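Local coordinates for protein endoglucanase (Uncultured bacterium, PDB 3X17) that hydrolyses internal beta-1,4-glucosidic bonds of cellulose, as a family 9 endoglucanase with an N-terminal Ig-like domain beside its (alpha/alpha)6 barrel, at residues Gly48-Val56 with Val63-Gly71; Asp75-Arg85 with Gln419-Ala428. One frame throughout, in Å; residues are numbered along the deposited sequence.

Interaction 1. Residues Gly48-Val56 with Val63-Gly71; sequences GWTPTLQIV and VVWEGTMAG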
loop_
_atom_site.group_PDB
_atom_site.type_symbol
_atom_site.label_atom_id
_atom_site.label_comp_id
_atom_site.label_asym_id
_atom_site.label_seq_id
_atom_site.Cartn_x
_atom_site.Cartn_y
_atom_site.Cartn_z
ATOM N N GLY A 48 -6.119 40.837 2.076
ATOM C CA GLY A 48 -7.417 40.789 1.411
ATOM C C GLY A 48 -7.321 40.347 -0.039
ATOM O O GLY A 48 -8.336 40.128 -0.702
ATOM N N TRP A 49 -6.105 40.207 -0.541
ATOM C CA TRP A 49 -5.934 39.626 -1.866
ATOM C C TRP A 49 -6.581 38.248 -1.983
ATOM O O TRP A 49 -6.447 37.410 -1.093
ATOM C CB TRP A 49 -4.472 39.543 -2.268
ATOM C CG TRP A 49 -4.306 38.930 -3.623
ATOM C CD1 TRP A 49 -4.783 39.413 -4.805
ATOM C CD2 TRP A 49 -3.709 37.668 -3.921
ATOM N NE1 TRP A 49 -4.485 38.546 -5.833
ATOM C CE2 TRP A 49 -3.824 37.467 -5.313
ATOM C CE3 TRP A 49 -3.067 36.697 -3.151
ATOM C CZ2 TRP A 49 -3.324 36.335 -5.947
ATOM C CZ3 TRP A 49 -2.556 35.576 -3.792
ATOM C CH2 TRP A 49 -2.710 35.395 -5.166
ATOM N N THR A 50 -7.277 38.025 -3.096
ATOM C CA THR A 50 -7.979 36.783 -3.319
ATOM C C THR A 50 -7.830 36.272 -4.745
ATOM O O THR A 50 -8.270 36.916 -5.708
ATOM C CB THR A 50 -9.459 36.912 -2.980
ATOM O OG1 THR A 50 -9.594 37.598 -1.733
ATOM C CG2 THR A 50 -10.065 35.564 -2.835
ATOM N N PRO A 51 -7.225 35.087 -4.885
ATOM C CA PRO A 51 -6.999 34.459 -6.176
ATOM C C PRO A 51 -8.299 33.937 -6.741
ATOM O O PRO A 51 -9.121 33.427 -5.993
ATOM C CB PRO A 51 -6.083 33.282 -5.832
ATOM C CG PRO A 51 -5.431 33.680 -4.562
ATOM C CD PRO A 51 -6.470 34.437 -3.807
ATOM N N THR A 52 -8.502 34.087 -8.044
ATOM C CA THR A 52 -9.653 33.457 -8.692
ATOM C C THR A 52 -9.262 32.222 -9.497
ATOM O O THR A 52 -8.348 32.269 -10.317
ATOM C CB THR A 52 -10.421 34.447 -9.589
ATOM O OG1 THR A 52 -11.013 35.455 -8.768
ATOM C CG2 THR A 52 -11.517 33.741 -10.361
ATOM N N LEU A 53 -9.975 31.126 -9.269
ATOM C CA LEU A 53 -9.759 29.908 -10.058
ATOM C C LEU A 53 -10.859 29.683 -11.076
ATOM O O LEU A 53 -12.051 29.788 -10.759
ATOM C CB LEU A 53 -9.650 28.691 -9.143
ATOM C CG LEU A 53 -9.457 27.312 -9.799
ATOM C CD1 LEU A 53 -8.014 27.128 -10.283
ATOM C CD2 LEU A 53 -9.782 26.236 -8.780
ATOM N N GLN A 54 -10.462 29.304 -12.281
ATOM C CA GLN A 54 -11.395 28.749 -13.225
ATOM C C GLN A 54 -11.058 27.285 -13.487
ATOM O O GLN A 54 -9.895 26.884 -13.408
ATOM C CB GLN A 54 -11.364 29.541 -14.535
ATOM C CG GLN A 54 -11.483 31.034 -14.351
ATOM C CD GLN A 54 -11.227 31.775 -15.645
ATOM O OE1 GLN A 54 -10.249 31.503 -16.339
ATOM N NE2 GLN A 54 -12.128 32.686 -15.999
ATOM N N ILE A 55 -12.087 26.487 -13.751
ATOM C CA ILE A 55 -11.909 25.204 -14.407
ATOM C C ILE A 55 -12.383 25.354 -15.835
ATOM O O ILE A 55 -13.435 25.930 -16.088
ATOM C CB ILE A 55 -12.749 24.091 -13.769
ATOM C CG1 ILE A 55 -12.501 23.958 -12.253
ATOM C CG2 ILE A 55 -12.665 22.794 -14.605
ATOM C CD1 ILE A 55 -11.043 23.930 -11.817
ATOM N N VAL A 56 -11.652 24.746 -16.755
ATOM C CA VAL A 56 -11.777 25.059 -18.167
ATOM C C VAL A 56 -11.782 23.748 -18.975
ATOM O O VAL A 56 -10.966 22.870 -18.731
ATOM C CB VAL A 56 -10.582 25.926 -18.595
ATOM C CG1 VAL A 56 -10.522 26.019 -20.071
ATOM C CG2 VAL A 56 -10.683 27.314 -17.972
ATOM N N VAL A 63 -14.619 28.252 -19.955
ATOM C CA VAL A 63 -14.792 28.230 -18.505
ATOM C C VAL A 63 -16.063 27.515 -18.049
ATOM O O VAL A 63 -17.165 27.806 -18.512
ATOM C CB VAL A 63 -14.758 29.628 -17.909
ATOM C CG1 VAL A 63 -14.786 29.540 -16.383
ATOM C CG2 VAL A 63 -13.521 30.382 -18.406
ATOM N N VAL A 64 -15.900 26.539 -17.162
ATOM C CA VAL A 64 -17.036 25.733 -16.751
ATOM C C VAL A 64 -17.304 25.898 -15.256
ATOM O O VAL A 64 -18.367 25.538 -14.749
ATOM C CB VAL A 64 -16.876 24.255 -17.207
ATOM C CG1 VAL A 64 -15.909 23.494 -16.310
ATOM C CG2 VAL A 64 -18.217 23.563 -17.297
ATOM N N TRP A 65 -16.380 26.577 -14.587
ATOM C CA TRP A 65 -16.464 26.791 -13.152
ATOM C C TRP A 65 -15.512 27.932 -12.811
ATOM O O TRP A 65 -14.409 28.012 -13.336
ATOM C CB TRP A 65 -16.089 25.494 -12.393
ATOM C CG TRP A 65 -16.312 25.531 -10.897
ATOM C CD1 TRP A 65 -17.320 24.921 -10.207
ATOM C CD2 TRP A 65 -15.469 26.145 -9.908
ATOM N NE1 TRP A 65 -17.176 25.141 -8.854
ATOM C CE2 TRP A 65 -16.060 25.899 -8.642
ATOM C CE3 TRP A 65 -14.250 26.828 -9.962
ATOM C CZ2 TRP A 65 -15.483 26.332 -7.441
ATOM C CZ3 TRP A 65 -13.693 27.290 -8.775
ATOM C CH2 TRP A 65 -14.315 27.046 -7.525
ATOM N N GLU A 66 -15.946 28.839 -11.950
ATOM C CA GLU A 66 -15.091 29.931 -11.569
ATOM C C GLU A 66 -15.387 30.231 -10.123
ATOM O O GLU A 66 -16.531 30.170 -9.714
ATOM C CB GLU A 66 -15.379 31.160 -12.446
ATOM C CG GLU A 66 -14.452 32.333 -12.212
ATOM C CD GLU A 66 -14.610 33.427 -13.281
ATOM O OE1 GLU A 66 -14.836 33.091 -14.462
ATOM O OE2 GLU A 66 -14.532 34.623 -12.930
ATOM N N GLY A 67 -14.359 30.519 -9.343
ATOM C CA GLY A 67 -14.519 30.639 -7.901
ATOM C C GLY A 67 -13.323 31.335 -7.304
ATOM O O GLY A 67 -12.198 31.203 -7.790
ATOM N N THR A 68 -13.600 32.170 -6.316
ATOM C CA THR A 68 -12.594 32.792 -5.494
ATOM C C THR A 68 -11.977 31.745 -4.545
ATOM O O THR A 68 -12.693 30.894 -4.000
ATOM C CB THR A 68 -13.218 33.982 -4.692
ATOM O OG1 THR A 68 -12.186 34.699 -4.017
ATOM C CG2 THR A 68 -14.231 33.486 -3.655
ATOM N N MET A 69 -10.655 31.781 -4.386
ATOM C CA MET A 69 -9.974 30.811 -3.535
ATOM C C MET A 69 -9.896 31.297 -2.082
ATOM O O MET A 69 -9.514 32.441 -1.816
ATOM C CB MET A 69 -8.581 30.468 -4.086
ATOM C CG MET A 69 -8.582 30.007 -5.549
ATOM S SD MET A 69 -7.007 29.286 -6.088
ATOM C CE MET A 69 -7.036 27.680 -5.245
ATOM N N ALA A 70 -10.201 30.409 -1.143
ATOM C CA ALA A 70 -9.971 30.690 0.268
ATOM C C ALA A 70 -8.492 30.647 0.620
ATOM O O ALA A 70 -7.717 29.889 0.016
ATOM C CB ALA A 70 -10.763 29.750 1.133
ATOM N N GLY A 71 -8.105 31.479 1.589
ATOM C CA GLY A 71 -6.715 31.596 2.023
ATOM C C GLY A 71 -6.324 33.045 2.265
ATOM O O GLY A 71 -7.124 33.944 2.041
#
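Leu-53 and Gly-67 form a hydrogen-bonded pair at the middle of an antiparallel beta hairpin. Leu-53 N gives to Gly-67 O at 2.7 Å, and Gly-67 N returns the bond to Leu-53 O. Ile-55 N donates to Trp-65 O. Near the turn the pairing slips by one residue. Val-64 N and, weakly, Trp-65 N both donate to Ile-55 O, which makes a classic beta bulge. At the break in strand 63-74, Met-69 N donates to Pro-51 O at 2.8 Å.

One side-chain bond crosses on the face that carries Thr-52, Gln-54 and Glu-66. Gln-54 NE2 donates to Glu-66 OE1 at 3.1 Å, nearly straight at 168°. The carboxylate oxygen lies in the amide plane, but the amide meets the carboxylate from above. Val-63 CG2 packs on Gln-54 NE2 at 3.6 Å. A leucine in place of Gln-54 would probably leave Glu-66 OE1 without this donor and the carboxylate freer to turn.

The other face is apolar. Trp-65 CG is anti to the backbone N (chi1 -172°), which lays the ring back along the hairpin toward Leu-53. There Trp-65 CZ3 meets Leu-53 CD2 at 4.1 Å. Met-69 CG packs on Leu-53 CB.

This hairpin belongs to the Ig-like domain. Strand 95-101 flanks 52-57, strand 82-87 flanks 63-74, and Leu-53 and Met-69 also touch strand 32-37.

Interaction 2. Residues Asp75-Arg85 with Gln419-Ala428; sequences DRLVSGDTLYR and QSGYGVPILA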
loop_
_atom_site.group_PDB
_atom_site.type_symbol
_atom_site.label_atom_id
_atom_site.label_comp_id
_atom_site.label_asym_id
_atom_site.label_seq_id
_atom_site.Cartn_x
_atom_site.Cartn_y
_atom_site.Cartn_z
ATOM N N ASP A 75 1.068 26.383 5.804
ATOM C CA ASP A 75 1.179 24.990 6.183
ATOM C C ASP A 75 2.348 24.771 7.113
ATOM O O ASP A 75 3.293 24.101 6.779
ATOM C CB ASP A 75 1.337 24.144 4.949
ATOM C CG ASP A 75 1.383 22.685 5.253
ATOM O OD1 ASP A 75 0.792 22.283 6.233
ATOM O OD2 ASP A 75 2.024 21.957 4.511
ATOM N N ARG A 76 2.238 25.320 8.304
ATOM C CA ARG A 76 3.377 25.613 9.173
ATOM C C ARG A 76 3.996 24.337 9.761
ATOM O O ARG A 76 5.187 24.302 10.108
ATOM C CB ARG A 76 2.926 26.529 10.303
ATOM C CG ARG A 76 3.967 27.498 10.816
ATOM C CD ARG A 76 3.355 28.369 11.924
ATOM N NE ARG A 76 2.631 27.564 12.910
ATOM C CZ ARG A 76 1.304 27.451 12.971
ATOM N NH1 ARG A 76 0.534 28.113 12.113
ATOM N NH2 ARG A 76 0.746 26.673 13.893
ATOM N N LEU A 77 3.187 23.287 9.857
ATOM C CA LEU A 77 3.611 22.075 10.544
ATOM C C LEU A 77 4.133 21.003 9.597
ATOM O O LEU A 77 4.533 19.923 10.033
ATOM C CB LEU A 77 2.464 21.529 11.380
ATOM C CG LEU A 77 2.169 22.399 12.612
ATOM C CD1 LEU A 77 1.236 21.653 13.546
ATOM C CD2 LEU A 77 3.488 22.775 13.345
ATOM N N VAL A 78 4.099 21.285 8.312
ATOM C CA VAL A 78 4.450 20.293 7.320
ATOM C C VAL A 78 5.308 20.792 6.192
ATOM O O VAL A 78 6.458 20.541 6.182
ATOM C CB VAL A 78 3.198 19.616 6.700
ATOM C CG1 VAL A 78 3.572 18.395 5.941
ATOM C CG2 VAL A 78 2.212 19.275 7.724
ATOM N N SER A 79 4.733 21.488 5.236
ATOM C CA SER A 79 5.505 21.938 4.073
ATOM C C SER A 79 6.163 23.293 4.315
ATOM O O SER A 79 7.161 23.611 3.691
ATOM C CB SER A 79 4.651 22.009 2.806
ATOM O OG SER A 79 3.649 23.015 2.903
ATOM N N GLY A 80 5.536 24.146 5.116
ATOM C CA GLY A 80 5.936 25.553 5.174
ATOM C C GLY A 80 5.270 26.449 4.132
ATOM O O GLY A 80 5.456 27.657 4.157
ATOM N N ASP A 81 4.514 25.873 3.195
ATOM C CA ASP A 81 3.971 26.674 2.092
ATOM C C ASP A 81 2.847 27.620 2.514
ATOM O O ASP A 81 2.167 27.408 3.525
ATOM C CB ASP A 81 3.488 25.811 0.920
ATOM C CG ASP A 81 4.602 24.992 0.291
ATOM O OD1 ASP A 81 5.783 25.201 0.658
ATOM O OD2 ASP A 81 4.279 24.145 -0.579
ATOM N N THR A 82 2.637 28.642 1.697
ATOM C CA THR A 82 1.426 29.420 1.746
ATOM C C THR A 82 0.441 28.868 0.733
ATOM O O THR A 82 0.737 28.838 -0.473
ATOM C CB THR A 82 1.730 30.905 1.430
ATOM O OG1 THR A 82 2.568 31.426 2.463
ATOM C CG2 THR A 82 0.435 31.724 1.391
ATOM N N LEU A 83 -0.705 28.399 1.231
ATOM C CA LEU A 83 -1.741 27.809 0.381
ATOM C C LEU A 83 -3.013 28.658 0.306
ATOM O O LEU A 83 -3.497 29.178 1.315
ATOM C CB LEU A 83 -2.094 26.380 0.842
ATOM C CG LEU A 83 -0.876 25.504 1.189
ATOM C CD1 LEU A 83 -1.311 24.105 1.648
ATOM C CD2 LEU A 83 0.037 25.407 -0.049
ATOM N N TYR A 84 -3.599 28.691 -0.883
ATOM C CA TYR A 84 -5.014 28.969 -1.039
ATOM C C TYR A 84 -5.677 27.722 -1.593
ATOM O O TYR A 84 -5.013 26.895 -2.199
ATOM C CB TYR A 84 -5.218 30.145 -1.995
ATOM C CG TYR A 84 -4.534 31.421 -1.531
ATOM C CD1 TYR A 84 -3.156 31.582 -1.651
ATOM C CD2 TYR A 84 -5.266 32.466 -0.971
ATOM C CE1 TYR A 84 -2.527 32.760 -1.234
ATOM C CE2 TYR A 84 -4.644 33.661 -0.577
ATOM C CZ TYR A 84 -3.276 33.786 -0.687
ATOM O OH TYR A 84 -2.644 34.930 -0.230
ATOM N N ARG A 85 -6.992 27.599 -1.423
ATOM C CA ARG A 85 -7.705 26.426 -1.908
ATOM C C ARG A 85 -9.107 26.702 -2.398
ATOM O O ARG A 85 -9.777 27.638 -1.936
ATOM C CB ARG A 85 -7.705 25.312 -0.851
ATOM C CG ARG A 85 -8.613 25.543 0.335
ATOM C CD ARG A 85 -8.732 24.270 1.172
ATOM N NE ARG A 85 -7.410 23.739 1.506
ATOM C CZ ARG A 85 -6.894 22.603 1.027
ATOM N NH1 ARG A 85 -7.599 21.802 0.203
ATOM N NH2 ARG A 85 -5.657 22.271 1.377
ATOM N N GLN A 419 -4.176 19.348 10.554
ATOM C CA GLN A 419 -2.982 20.171 10.731
ATOM C C GLN A 419 -2.149 20.320 9.455
ATOM O O GLN A 419 -1.061 20.871 9.503
ATOM C CB GLN A 419 -2.107 19.612 11.854
ATOM C CG GLN A 419 -2.749 19.726 13.210
ATOM C CD GLN A 419 -2.108 18.836 14.273
ATOM O OE1 GLN A 419 -2.175 19.159 15.456
ATOM N NE2 GLN A 419 -1.527 17.704 13.869
ATOM N N SER A 420 -2.649 19.850 8.317
ATOM C CA SER A 420 -1.773 19.602 7.180
ATOM C C SER A 420 -2.326 20.197 5.902
ATOM O O SER A 420 -3.309 19.717 5.348
ATOM C CB SER A 420 -1.534 18.104 6.991
ATOM O OG SER A 420 -0.678 17.863 5.879
ATOM N N GLY A 421 -1.648 21.208 5.395
ATOM C CA GLY A 421 -2.195 21.954 4.279
ATOM C C GLY A 421 -2.477 21.063 3.084
ATOM O O GLY A 421 -3.492 21.219 2.433
ATOM N N TYR A 422 -1.603 20.092 2.810
ATOM C CA TYR A 422 -1.807 19.241 1.640
ATOM C C TYR A 422 -2.682 18.006 1.867
ATOM O O TYR A 422 -2.827 17.180 0.952
ATOM C CB TYR A 422 -0.475 18.816 1.042
ATOM C CG TYR A 422 0.256 19.926 0.353
ATOM C CD1 TYR A 422 -0.071 20.288 -0.968
ATOM C CD2 TYR A 422 1.253 20.628 1.005
ATOM C CE1 TYR A 422 0.609 21.281 -1.621
ATOM C CE2 TYR A 422 1.932 21.657 0.365
ATOM C CZ TYR A 422 1.597 21.990 -0.943
ATOM O OH TYR A 422 2.346 22.933 -1.627
ATOM N N GLY A 423 -3.179 17.812 3.088
ATOM C CA GLY A 423 -3.967 16.616 3.372
ATOM C C GLY A 423 -3.202 15.458 3.999
ATOM O O GLY A 423 -3.774 14.686 4.745
ATOM N N VAL A 424 -1.905 15.350 3.717
ATOM C CA VAL A 424 -1.127 14.171 4.134
ATOM C C VAL A 424 -0.975 14.170 5.643
ATOM O O VAL A 424 -0.582 15.171 6.218
ATOM C CB VAL A 424 0.269 14.101 3.443
ATOM C CG1 VAL A 424 1.083 15.361 3.702
ATOM C CG2 VAL A 424 1.048 12.871 3.938
ATOM N N PRO A 425 -1.427 13.092 6.302
ATOM C CA PRO A 425 -1.489 13.061 7.769
ATOM C C PRO A 425 -0.148 12.752 8.406
ATOM O O PRO A 425 -0.064 11.928 9.326
ATOM C CB PRO A 425 -2.517 11.955 8.064
ATOM C CG PRO A 425 -2.579 11.136 6.806
ATOM C CD PRO A 425 -1.875 11.827 5.699
ATOM N N ILE A 426 0.865 13.509 8.005
ATOM C CA ILE A 426 2.218 13.272 8.462
ATOM C C ILE A 426 2.897 14.617 8.679
ATOM O O ILE A 426 2.891 15.469 7.795
ATOM C CB ILE A 426 3.021 12.437 7.431
ATOM C CG1 ILE A 426 2.279 11.121 7.137
ATOM C CG2 ILE A 426 4.413 12.158 7.959
ATOM C CD1 ILE A 426 2.806 10.338 5.920
ATOM N N LEU A 427 3.439 14.833 9.871
ATOM C CA LEU A 427 4.082 16.122 10.160
ATOM C C LEU A 427 5.570 16.091 9.813
ATOM O O LEU A 427 6.216 15.025 9.846
ATOM C CB LEU A 427 3.892 16.510 11.625
ATOM C CG LEU A 427 2.459 16.581 12.176
ATOM C CD1 LEU A 427 2.489 16.901 13.652
ATOM C CD2 LEU A 427 1.652 17.640 11.410
ATOM N N ALA A 428 6.099 17.266 9.486
ATOM C CA ALA A 428 7.529 17.478 9.348
ATOM C C ALA A 428 8.321 16.874 10.511
ATOM O O ALA A 428 7.940 17.009 11.672
ATOM C CB ALA A 428 7.842 18.986 9.215
HETATM O O HOH W 1 0.781 19.615 4.104
#
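Asp-75 OD2 is gripped by three donors beside Gly-421 and Tyr-422. Ser-79 OG donates to Asp-75 OD2 at 2.5 Å, on its anti lone pair. Ser-79 N comes from above the carboxylate plane, and a water donates as well. This is the interface between the Ig-like domain and the (alpha/alpha)6 barrel. Type I beta turns 75-78 and 420-423 meet here.

The other oxygen, Asp-75 OD1, takes Gly-421 N at 2.8 Å, again from above the carboxylate plane. The water also donates to Ser-420 OG and accepts from Tyr-422 N, so it bridges the two turns. Ser-79 OG accepts from Asp-81 N in an ST turn, while the same hydroxyl donates to Asp-75 OD2.

Gly-421 CA lies 3.5 Å from Leu-83 CD1. A CB on Gly-421 would clash with this methyl and with the Asp-75 carboxylate. Leu-83 CD1 also lies over one face of the Tyr-422 ring, toward its rim. Ser-79 OG is at the ring edge.

Farther along, Ala-428 N donates to Leu-77 O at 3.1 Å, in the carbonyl plane. Val-78 CG1, anti to the backbone N (chi1 -166°), meets Ile-426 O at 3.5 Å. Leu-427 CD2 touches Leu-77 CB.

Asp-81 OD1 forms a salt bridge with Arg-527. Asp-81 OD2 accepts from Tyr-422 OH at 2.5 Å on the anti lone pair, with carboxylate and ring planes 82° apart.

From the N terminus, interaction 1 comes first. It closes a short hairpin loop between 48-56 and 63-71. Strand 63-74 then leads into the loop that starts interaction 2, and strand 82-87 returns beside it in the same sheet. Interaction 2 closes a far longer loop, joining 75-85 to 419-428 across 333 residues. The two contacts follow in series and neither nests in the other. The centres of interaction 1 and interaction 2 are about 20 Å apart. They touch where Ala-70 O probably bonds Arg-85 N and where Trp-49 packs on Tyr-84. Interaction 1 is internal to the Ig-like domain. Interaction 2 ties that domain to the loop between helices 396-418 and 435-452.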